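Local structure of pyroglutatmate porin OpdO (Pseudomonas aeruginosa, 2Y0K) at residues 21-26 with 376-381; 127-132 with 160-165; 303-308 with 321-326. The protein probably acts as an outer-membrane porin of the OprD family, a beta-barrel channel through which small solutes pass. One frame throughout, in Å; residues are numbered along the deposited sequence.

Contact 1: 21-26 with 376-381. With C8E ((hydroxyethyloxy)tri(ethyloxy)octane), chain K.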
loop_
_atom_site.group_PDB
_atom_site.type_symbol
_atom_site.label_atom_id
_atom_site.label_comp_id
_atom_site.label_asym_id
_atom_site.label_seq_id
_atom_site.Cartn_x
_atom_site.Cartn_y
_atom_site.Cartn_z
ATOM N N PHE A 21 -3.798 -11.712 14.790
ATOM C CA PHE A 21 -2.537 -11.214 14.292
ATOM C C PHE A 21 -1.427 -11.296 15.336
ATOM O O PHE A 21 -1.513 -10.694 16.409
ATOM C CB PHE A 21 -2.723 -9.774 13.816
ATOM C CG PHE A 21 -1.470 -9.135 13.280
ATOM C CD1 PHE A 21 -1.045 -9.390 11.995
ATOM C CD2 PHE A 21 -0.728 -8.263 14.063
ATOM C CE1 PHE A 21 0.112 -8.806 11.494
ATOM C CE2 PHE A 21 0.429 -7.667 13.566
ATOM C CZ PHE A 21 0.848 -7.945 12.277
ATOM N N TYR A 22 -0.386 -12.056 15.015
ATOM C CA TYR A 22 0.798 -12.129 15.860
ATOM C C TYR A 22 1.978 -11.544 15.123
ATOM O O TYR A 22 2.207 -11.836 13.947
ATOM C CB TYR A 22 1.118 -13.565 16.275
ATOM C CG TYR A 22 2.399 -13.650 17.071
ATOM C CD1 TYR A 22 2.513 -13.028 18.308
ATOM C CD2 TYR A 22 3.498 -14.330 16.581
ATOM C CE1 TYR A 22 3.687 -13.094 19.036
ATOM C CE2 TYR A 22 4.681 -14.405 17.306
ATOM C CZ TYR A 22 4.766 -13.789 18.528
ATOM O OH TYR A 22 5.936 -13.863 19.238
ATOM N N PHE A 23 2.737 -10.728 15.829
ATOM C CA PHE A 23 3.817 -9.984 15.224
ATOM C C PHE A 23 5.040 -10.001 16.138
ATOM O O PHE A 23 4.932 -9.716 17.327
ATOM C CB PHE A 23 3.340 -8.558 14.985
ATOM C CG PHE A 23 4.432 -7.596 14.679
ATOM C CD1 PHE A 23 5.088 -6.932 15.701
ATOM C CD2 PHE A 23 4.794 -7.334 13.366
ATOM C CE1 PHE A 23 6.100 -6.035 15.421
ATOM C CE2 PHE A 23 5.804 -6.431 13.075
ATOM C CZ PHE A 23 6.455 -5.781 14.102
ATOM N N ASN A 24 6.198 -10.334 15.573
ATOM C CA ASN A 24 7.440 -10.446 16.341
ATOM C C ASN A 24 8.628 -9.729 15.702
ATOM O O ASN A 24 8.944 -9.959 14.534
ATOM C CB ASN A 24 7.801 -11.914 16.536
ATOM C CG ASN A 24 8.941 -12.100 17.496
ATOM O OD1 ASN A 24 8.728 -12.326 18.689
ATOM N ND2 ASN A 24 10.165 -11.998 16.993
ATOM N N ARG A 25 9.287 -8.869 16.471
ATOM C CA ARG A 25 10.514 -8.217 16.018
ATOM C C ARG A 25 11.689 -8.537 16.944
ATOM O O ARG A 25 11.674 -8.182 18.122
ATOM C CB ARG A 25 10.323 -6.709 15.911
ATOM C CG ARG A 25 9.615 -6.288 14.657
ATOM C CD ARG A 25 10.094 -4.928 14.183
ATOM N NE ARG A 25 9.539 -4.600 12.876
ATOM C CZ ARG A 25 9.780 -3.474 12.210
ATOM N NH1 ARG A 25 10.573 -2.543 12.733
ATOM N NH2 ARG A 25 9.218 -3.285 11.018
ATOM N N ASP A 26 12.693 -9.217 16.402
ATOM C CA ASP A 26 13.869 -9.632 17.167
ATOM C C ASP A 26 15.142 -8.934 16.655
ATOM O O ASP A 26 15.575 -9.157 15.525
ATOM C CB ASP A 26 14.009 -11.159 17.120
ATOM C CG ASP A 26 15.242 -11.667 17.859
ATOM O OD1 ASP A 26 15.688 -11.015 18.833
ATOM O OD2 ASP A 26 15.770 -12.733 17.465
ATOM N N LEU A 376 17.614 -7.051 11.929
ATOM C CA LEU A 376 16.283 -7.370 12.409
ATOM C C LEU A 376 15.755 -8.649 11.782
ATOM O O LEU A 376 15.930 -8.893 10.594
ATOM C CB LEU A 376 15.342 -6.209 12.074
ATOM C CG LEU A 376 13.844 -6.471 12.213
ATOM C CD1 LEU A 376 13.473 -6.703 13.671
ATOM C CD2 LEU A 376 13.038 -5.320 11.630
ATOM N N ASP A 377 15.127 -9.478 12.599
ATOM C CA ASP A 377 14.315 -10.568 12.093
ATOM C C ASP A 377 12.875 -10.330 12.532
ATOM O O ASP A 377 12.624 -9.955 13.669
ATOM C CB ASP A 377 14.828 -11.918 12.592
ATOM C CG ASP A 377 16.144 -12.316 11.939
ATOM O OD1 ASP A 377 17.197 -11.758 12.330
ATOM O OD2 ASP A 377 16.124 -13.183 11.034
ATOM N N GLU A 378 11.943 -10.534 11.608
ATOM C CA GLU A 378 10.541 -10.229 11.828
ATOM C C GLU A 378 9.657 -11.369 11.326
ATOM O O GLU A 378 9.806 -11.843 10.196
ATOM C CB GLU A 378 10.158 -8.921 11.122
ATOM C CG GLU A 378 8.748 -8.445 11.449
ATOM C CD GLU A 378 8.302 -7.231 10.637
ATOM O OE1 GLU A 378 7.794 -7.403 9.509
ATOM O OE2 GLU A 378 8.425 -6.099 11.139
ATOM N N ASN A 379 8.751 -11.816 12.186
ATOM C CA ASN A 379 7.704 -12.752 11.794
ATOM C C ASN A 379 6.344 -12.133 11.985
ATOM O O ASN A 379 6.078 -11.522 13.024
ATOM C CB ASN A 379 7.766 -14.029 12.616
ATOM C CG ASN A 379 9.061 -14.750 12.442
ATOM O OD1 ASN A 379 10.017 -14.495 13.176
ATOM N ND2 ASN A 379 9.125 -15.632 11.447
ATOM N N ARG A 380 5.497 -12.298 10.973
ATOM C CA ARG A 380 4.090 -11.949 11.052
ATOM C C ARG A 380 3.281 -13.181 10.749
ATOM O O ARG A 380 3.529 -13.861 9.748
ATOM C CB ARG A 380 3.735 -10.864 10.039
ATOM C CG ARG A 380 4.547 -9.599 10.189
ATOM C CD ARG A 380 4.052 -8.488 9.274
ATOM N NE ARG A 380 5.110 -7.506 9.082
ATOM C CZ ARG A 380 4.919 -6.222 8.804
ATOM N NH1 ARG A 380 3.690 -5.740 8.676
ATOM N NH2 ARG A 380 5.973 -5.422 8.659
ATOM N N LEU A 381 2.318 -13.464 11.624
ATOM C CA LEU A 381 1.352 -14.538 11.427
ATOM C C LEU A 381 -0.041 -13.925 11.451
ATOM O O LEU A 381 -0.416 -13.281 12.429
ATOM C CB LEU A 381 1.484 -15.585 12.536
ATOM C CG LEU A 381 0.617 -16.841 12.434
ATOM C CD1 LEU A 381 0.920 -17.578 11.148
ATOM C CD2 LEU A 381 0.852 -17.766 13.633
HETATM C C1 C8E K . 2.771 -12.443 23.665
HETATM C C2 C8E K . 2.316 -13.908 23.639
HETATM C C3 C8E K . 2.136 -14.316 22.174
HETATM C C4 C8E K . 2.016 -15.823 21.971
HETATM C C5 C8E K . 0.711 -16.181 21.263
HETATM C C6 C8E K . 0.893 -16.333 19.750
HETATM C C7 C8E K . -0.257 -17.144 19.152
HETATM C C8 C8E K . -0.086 -17.357 17.645
HETATM O O9 C8E K . -1.218 -16.885 16.943
HETATM C C10 C8E K . -2.009 -17.927 16.417
HETATM O O HOH W 1 17.906 -10.269 14.545
#

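Contact 2: 127-132 with 160-165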
loop_
_atom_site.group_PDB
_atom_site.type_symbol
_atom_site.label_atom_id
_atom_site.label_comp_id
_atom_site.label_asym_id
_atom_site.label_seq_id
_atom_site.Cartn_x
_atom_site.Cartn_y
_atom_site.Cartn_z
ATOM N N ASP A 127 -2.317 -1.410 4.687
ATOM C CA ASP A 127 -3.114 -2.388 5.418
ATOM C C ASP A 127 -2.346 -3.696 5.603
ATOM O O ASP A 127 -2.807 -4.749 5.169
ATOM C CB ASP A 127 -4.448 -2.655 4.707
ATOM C CG ASP A 127 -5.442 -3.442 5.586
ATOM O OD1 ASP A 127 -5.261 -3.484 6.831
ATOM O OD2 ASP A 127 -6.410 -4.008 5.035
ATOM N N THR A 128 -1.180 -3.628 6.244
ATOM C CA THR A 128 -0.358 -4.822 6.442
ATOM C C THR A 128 -0.185 -5.154 7.919
ATOM O O THR A 128 0.688 -5.962 8.294
ATOM C CB THR A 128 1.058 -4.685 5.809
ATOM O OG1 THR A 128 1.689 -3.487 6.279
ATOM C CG2 THR A 128 0.993 -4.671 4.283
ATOM N N ARG A 129 -0.996 -4.508 8.754
ATOM C CA ARG A 129 -0.990 -4.775 10.185
ATOM C C ARG A 129 -2.356 -5.351 10.620
ATOM O O ARG A 129 -2.932 -6.159 9.901
ATOM C CB ARG A 129 -0.599 -3.514 10.974
ATOM C CG ARG A 129 -0.332 -3.776 12.468
ATOM C CD ARG A 129 0.507 -2.677 13.126
ATOM N NE ARG A 129 0.512 -2.810 14.584
ATOM C CZ ARG A 129 1.122 -1.973 15.417
ATOM N NH1 ARG A 129 1.789 -0.924 14.948
ATOM N NH2 ARG A 129 1.062 -2.185 16.725
ATOM N N LEU A 130 -2.883 -4.939 11.767
ATOM C CA LEU A 130 -4.141 -5.510 12.246
ATOM C C LEU A 130 -5.332 -4.806 11.606
ATOM O O LEU A 130 -6.235 -5.444 11.058
ATOM C CB LEU A 130 -4.240 -5.420 13.770
ATOM C CG LEU A 130 -5.518 -6.025 14.383
ATOM C CD1 LEU A 130 -5.527 -7.561 14.336
ATOM C CD2 LEU A 130 -5.714 -5.510 15.811
ATOM N N LEU A 131 -5.303 -3.479 11.685
ATOM C CA LEU A 131 -6.345 -2.622 11.152
ATOM C C LEU A 131 -5.704 -1.624 10.187
ATOM O O LEU A 131 -4.559 -1.228 10.380
ATOM C CB LEU A 131 -7.044 -1.889 12.300
ATOM C CG LEU A 131 -7.706 -2.763 13.371
ATOM C CD1 LEU A 131 -8.161 -1.920 14.563
ATOM C CD2 LEU A 131 -8.881 -3.549 12.785
ATOM N N PRO A 132 -6.442 -1.224 9.146
ATOM C CA PRO A 132 -5.921 -0.367 8.071
ATOM C C PRO A 132 -5.684 1.098 8.462
ATOM O O PRO A 132 -6.378 1.651 9.317
ATOM C CB PRO A 132 -7.033 -0.428 7.012
ATOM C CG PRO A 132 -8.274 -0.801 7.791
ATOM C CD PRO A 132 -7.803 -1.723 8.852
ATOM N N LEU A 160 -2.986 6.563 11.464
ATOM C CA LEU A 160 -2.076 5.434 11.454
ATOM C C LEU A 160 -2.823 4.121 11.669
ATOM O O LEU A 160 -3.819 4.073 12.397
ATOM C CB LEU A 160 -1.016 5.613 12.539
ATOM C CG LEU A 160 0.253 6.354 12.143
ATOM C CD1 LEU A 160 -0.014 7.342 11.016
ATOM C CD2 LEU A 160 0.864 7.040 13.374
ATOM N N ASN A 161 -2.330 3.062 11.035
ATOM C CA ASN A 161 -2.959 1.750 11.114
ATOM C C ASN A 161 -3.205 1.276 12.553
ATOM O O ASN A 161 -4.230 0.667 12.831
ATOM C CB ASN A 161 -2.149 0.713 10.319
ATOM C CG ASN A 161 -0.650 0.764 10.625
ATOM O OD1 ASN A 161 -0.221 1.182 11.711
ATOM N ND2 ASN A 161 0.154 0.334 9.657
ATOM N N SER A 162 -2.280 1.591 13.458
ATOM C CA SER A 162 -2.352 1.117 14.840
ATOM C C SER A 162 -3.104 2.040 15.807
ATOM O O SER A 162 -3.244 1.702 16.985
ATOM C CB SER A 162 -0.947 0.879 15.396
ATOM O OG SER A 162 -0.295 2.115 15.621
ATOM N N SER A 163 -3.571 3.196 15.335
ATOM C CA SER A 163 -4.273 4.130 16.220
ATOM C C SER A 163 -5.681 4.525 15.759
ATOM O O SER A 163 -6.084 4.269 14.619
ATOM C CB SER A 163 -3.423 5.376 16.520
ATOM O OG SER A 163 -2.950 5.985 15.331
ATOM N N SER A 164 -6.428 5.142 16.671
ATOM C CA SER A 164 -7.819 5.483 16.419
ATOM C C SER A 164 -7.984 6.914 15.940
ATOM O O SER A 164 -9.004 7.252 15.346
ATOM C CB SER A 164 -8.659 5.282 17.689
ATOM O OG SER A 164 -8.154 6.063 18.766
ATOM N N ASP A 165 -7.003 7.764 16.214
ATOM C CA ASP A 165 -7.195 9.184 15.940
ATOM C C ASP A 165 -6.483 9.708 14.693
ATOM O O ASP A 165 -5.413 9.228 14.313
ATOM C CB ASP A 165 -6.905 10.051 17.177
ATOM C CG ASP A 165 -5.538 9.790 17.776
ATOM O OD1 ASP A 165 -4.585 9.521 17.005
ATOM O OD2 ASP A 165 -5.420 9.861 19.024
#

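Contact 3: 303-308 with 321-326. With C8E ((hydroxyethyloxy)tri(ethyloxy)octane), chain G.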
loop_
_atom_site.group_PDB
_atom_site.type_symbol
_atom_site.label_atom_id
_atom_site.label_comp_id
_atom_site.label_asym_id
_atom_site.label_seq_id
_atom_site.Cartn_x
_atom_site.Cartn_y
_atom_site.Cartn_z
ATOM N N GLN A 303 16.374 -6.605 -6.932
ATOM C CA GLN A 303 15.491 -7.559 -6.291
ATOM C C GLN A 303 15.315 -8.760 -7.195
ATOM O O GLN A 303 15.155 -8.619 -8.420
ATOM C CB GLN A 303 14.109 -6.919 -6.018
ATOM C CG GLN A 303 12.956 -7.944 -5.835
ATOM C CD GLN A 303 11.599 -7.317 -5.434
ATOM O OE1 GLN A 303 10.714 -8.016 -4.940
ATOM N NE2 GLN A 303 11.435 -6.016 -5.664
ATOM N N LEU A 304 15.340 -9.941 -6.590
ATOM C CA LEU A 304 14.852 -11.131 -7.267
ATOM C C LEU A 304 13.711 -11.703 -6.455
ATOM O O LEU A 304 13.798 -11.810 -5.233
ATOM C CB LEU A 304 15.961 -12.173 -7.449
ATOM C CG LEU A 304 16.966 -11.766 -8.531
ATOM C CD1 LEU A 304 18.205 -12.669 -8.551
ATOM C CD2 LEU A 304 16.278 -11.768 -9.894
ATOM N N ARG A 305 12.641 -12.072 -7.142
ATOM C CA ARG A 305 11.467 -12.600 -6.480
ATOM C C ARG A 305 10.934 -13.853 -7.174
ATOM O O ARG A 305 10.931 -13.943 -8.398
ATOM C CB ARG A 305 10.375 -11.526 -6.401
ATOM C CG ARG A 305 9.002 -12.102 -6.027
ATOM C CD ARG A 305 7.993 -11.035 -5.642
ATOM N NE ARG A 305 6.661 -11.610 -5.482
ATOM C CZ ARG A 305 5.622 -10.957 -4.982
ATOM N NH1 ARG A 305 5.766 -9.693 -4.604
ATOM N NH2 ARG A 305 4.441 -11.568 -4.871
ATOM N N TYR A 306 10.469 -14.811 -6.379
ATOM C CA TYR A 306 9.848 -16.019 -6.910
ATOM C C TYR A 306 8.483 -16.286 -6.259
ATOM O O TYR A 306 8.325 -16.106 -5.060
ATOM C CB TYR A 306 10.790 -17.227 -6.738
ATOM C CG TYR A 306 10.165 -18.533 -7.183
ATOM C CD1 TYR A 306 10.010 -18.831 -8.532
ATOM C CD2 TYR A 306 9.693 -19.449 -6.251
ATOM C CE1 TYR A 306 9.424 -20.013 -8.940
ATOM C CE2 TYR A 306 9.096 -20.629 -6.645
ATOM C CZ TYR A 306 8.970 -20.912 -7.986
ATOM O OH TYR A 306 8.376 -22.092 -8.369
ATOM N N ASP A 307 7.500 -16.700 -7.060
ATOM C CA ASP A 307 6.185 -17.120 -6.557
ATOM C C ASP A 307 5.810 -18.474 -7.137
ATOM O O ASP A 307 6.088 -18.764 -8.302
ATOM C CB ASP A 307 5.079 -16.123 -6.962
ATOM C CG ASP A 307 5.212 -14.788 -6.267
ATOM O OD1 ASP A 307 6.074 -13.983 -6.669
ATOM O OD2 ASP A 307 4.454 -14.541 -5.313
ATOM N N TYR A 308 5.162 -19.305 -6.337
ATOM C CA TYR A 308 4.568 -20.516 -6.881
ATOM C C TYR A 308 3.100 -20.643 -6.457
ATOM O O TYR A 308 2.767 -20.495 -5.277
ATOM C CB TYR A 308 5.352 -21.765 -6.471
ATOM C CG TYR A 308 4.873 -23.002 -7.180
ATOM C CD1 TYR A 308 5.176 -23.215 -8.514
ATOM C CD2 TYR A 308 4.082 -23.940 -6.530
ATOM C CE1 TYR A 308 4.720 -24.346 -9.183
ATOM C CE2 TYR A 308 3.631 -25.075 -7.185
ATOM C CZ TYR A 308 3.955 -25.269 -8.510
ATOM O OH TYR A 308 3.498 -26.393 -9.165
ATOM N N MET A 321 5.891 -17.432 -1.575
ATOM C CA MET A 321 6.610 -16.331 -2.187
ATOM C C MET A 321 7.954 -16.163 -1.474
ATOM O O MET A 321 8.049 -16.257 -0.252
ATOM C CB MET A 321 5.788 -15.046 -2.096
ATOM C CG MET A 321 6.414 -13.842 -2.791
ATOM S SD MET A 321 7.673 -12.994 -1.813
ATOM C CE MET A 321 6.710 -12.359 -0.443
ATOM N N SER A 322 9.000 -15.923 -2.241
ATOM C CA SER A 322 10.289 -15.674 -1.644
ATOM C C SER A 322 10.970 -14.553 -2.413
ATOM O O SER A 322 10.937 -14.527 -3.642
ATOM C CB SER A 322 11.134 -16.952 -1.651
ATOM O OG SER A 322 12.449 -16.675 -1.227
ATOM N N ARG A 323 11.573 -13.613 -1.693
ATOM C CA ARG A 323 12.263 -12.529 -2.371
ATOM C C ARG A 323 13.497 -12.052 -1.636
ATOM O O ARG A 323 13.618 -12.211 -0.424
ATOM C CB ARG A 323 11.323 -11.352 -2.668
ATOM C CG ARG A 323 10.625 -10.791 -1.457
ATOM C CD ARG A 323 9.680 -9.639 -1.817
ATOM N NE ARG A 323 8.925 -9.253 -0.636
ATOM C CZ ARG A 323 7.785 -8.565 -0.643
ATOM N NH1 ARG A 323 7.256 -8.140 -1.786
ATOM N NH2 ARG A 323 7.176 -8.299 0.508
ATOM N N TYR A 324 14.400 -11.445 -2.395
ATOM C CA TYR A 324 15.633 -10.927 -1.833
ATOM C C TYR A 324 15.973 -9.611 -2.514
ATOM O O TYR A 324 15.804 -9.455 -3.730
ATOM C CB TYR A 324 16.762 -11.946 -2.011
ATOM C CG TYR A 324 18.118 -11.539 -1.457
ATOM C CD1 TYR A 324 18.455 -11.781 -0.126
ATOM C CD2 TYR A 324 19.078 -10.953 -2.279
ATOM C CE1 TYR A 324 19.711 -11.429 0.373
ATOM C CE2 TYR A 324 20.336 -10.599 -1.791
ATOM C CZ TYR A 324 20.641 -10.837 -0.468
ATOM O OH TYR A 324 21.880 -10.482 0.016
ATOM N N VAL A 325 16.435 -8.660 -1.707
ATOM C CA VAL A 325 16.815 -7.353 -2.197
ATOM C C VAL A 325 18.127 -6.950 -1.567
ATOM O O VAL A 325 18.290 -7.023 -0.344
ATOM C CB VAL A 325 15.773 -6.286 -1.827
ATOM C CG1 VAL A 325 16.108 -4.963 -2.508
ATOM C CG2 VAL A 325 14.369 -6.765 -2.219
ATOM N N SER A 326 19.050 -6.505 -2.410
ATOM C CA SER A 326 20.337 -6.023 -1.957
ATOM C C SER A 326 20.546 -4.571 -2.375
ATOM O O SER A 326 20.389 -4.216 -3.548
ATOM C CB SER A 326 21.455 -6.890 -2.519
ATOM O OG SER A 326 22.701 -6.415 -2.042
HETATM O O9 C8E G . 15.234 -15.740 -7.297
HETATM C C10 C8E G . 14.263 -15.413 -6.318
HETATM C C11 C8E G . 14.423 -16.365 -5.141
HETATM O O12 C8E G . 14.673 -15.659 -3.941
HETATM C C13 C8E G . 15.488 -16.433 -3.086
HETATM C C14 C8E G . 15.539 -15.819 -1.701
HETATM O O15 C8E G . 16.747 -16.188 -1.086
HETATM C C16 C8E G . 17.666 -15.113 -1.141
HETATM O O HOH W 2 8.114 -7.596 -4.383
#

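Contact 1: 21-26 with 376-381
Arg25 and Glu378 face each other as a non-hydrogen-bonded pair of antiparallel strands, their planar ends 30° apart and thus nearly coplanar. Arg25 NE lies 2.6 Å from Glu378 OE2, on the anti lone pair of that oxygen and in the plane of the guanidinium; a weak bond from Arg25 NH2 reaches the same oxygen. Leu376 CD2 covers one face of this guanidinium. The other carboxylate oxygen, Glu378 OE1, is gripped side-on by NE and NH2 of Arg380, both from the same face of the carboxylate, NE at 2.7 Å, while Gln290 adds a further hydrogen bond. One acid thus links two arginines in a salt-bridge network, each oxygen with its own arginine. Phe23, with CG anti to its backbone N (chi1 166°), runs beside Arg380 and sets CE2 over one face of that guanidinium, the two planes 83° apart. Phe23 CE2 also touches Glu378 OE2 at 3.3 Å. On the other side of the strands Tyr22 offers a ring face to C6 of the detergent C8E, its hydroxyl bonded to Asp37. Paired backbone bonds, such as Leu381 N to Tyr22 O at 2.8 Å, join the first long strand, 13-27, to the last, 376-388, the closure that makes an antiparallel porin barrel.

Contact 2: 127-132 with 160-165
Arg129 and Ser162 meet through a face-on contact: Ser162 CB sits above one face of the guanidinium, offset toward its rim, and comes within 3.3 Å of Arg129 NH1. The arginine chain, extended from CG to NE, carries the guanidinium to Ser162. It also crosses the Asn161 side chain at about a right angle. Asn161 and Ser162 belong to a type I turn running from Leu160 to Ser163, closed by a bond from Ser163 N to Leu160 O at 3.1 Å.

The van der Waals part of the contact centres on Asn161, the residue most covered by the facing loop. With CG lodged between its backbone N and carbonyl carbon (chi1 48°), its amide is directed at the arginine stem, ND2 lying 4.1 Å from Arg129 CB. The CB of Asn161 presses on the backbone, 3.1 Å from Leu131 O, and Leu131 CB in turn approaches Asn161 O at 3.8 Å. The guanidinium and amide planes stand 63° apart, so the two groups are not stacked.

Polar needs are met by third parties. Arg129 forms salt bridges through NE with Asp93 and through NH2 with Glu38, which would fix the rotation of its guanidinium. Asn161 ND2 bonds to Asn126 and Asn161 O to the Tyr95 hydroxyl. Leu131 O and Asn161 O, both acceptors, lie 3.1 Å apart, a proximity that the Tyr95 bond may partly offset. Lys159 NZ is hydrogen-bonded to Pro132 O.

Neither segment is helix or strand. One loop leads from strand 109-113 to strand 134-136, the other from strand 148-159 to strand 169-171, and Leu130 and Leu131 pack on strand 36-48. The arrangement is consistent with the loops that, in OprD-family porins, fold into the barrel and narrow the channel.

Contact 3: 303-308 with 321-326
Arg305 can be followed from CB to its tip across its non-hydrogen-bonded partner Arg323 and the diagonal neighbour Met321. Its CB lies 3.9 Å from Arg323 CB, and CG rests near Ser322 O. With CG anti to the backbone N (chi1 166°) and the chain extended to NE, the side chain passes Met321 at about a right angle: NE is 3.5 Å from Met321 CG, and Met321 SD lies over one guanidinium face. NE then donates a nearly straight bond (163°) to the syn lone pair of Asp307 OD1 at 2.7 Å, while NH2 bonds to Asp307 OD2, a two-nitrogen, side-on grip that holds the group flat. At the tip, Arg305 NH1 comes 3.5 Å from Arg323 NH1, the guanidinium planes nearly perpendicular at 86°. A water accepts from both NH1 atoms and donates to Gln303 OE1, so it bridges the two arginines and the glutamine. The other side of the strands bears Leu304, Tyr306, Ser322 and Tyr324, where the detergent C8E lies, its C14 3.2 Å from Ser322 OG. The hairpin of strands 300-309 and 318-332 is flanked by strand 260-270, bonded to Gln303, Arg305 and Asp307, and by strand 335-350, bonded to Met321.

In the fold
All three contacts belong to one barrel. Contact 1 joins chain ends 350 residues apart, contact 3 joins neighbours in a hairpin, and contact 2 brings two loops together. Contacts 1 and 2 touch although their centres are 16 Å apart: Phe21 CB meets Leu130 CD1 at 3.6 Å, and Arg380 NH1 makes a weak hydrogen bond to Thr128 O. Contact 3 stands apart, its nearest atoms about 9 Å from contact 1 and about 8 Å from contact 2. Bound detergent lies against both strand pairs, consistent with a membrane-facing outer surface, and their arginine-bearing faces would then point inward, with Arg364 touching Arg380 and lying close to Arg323.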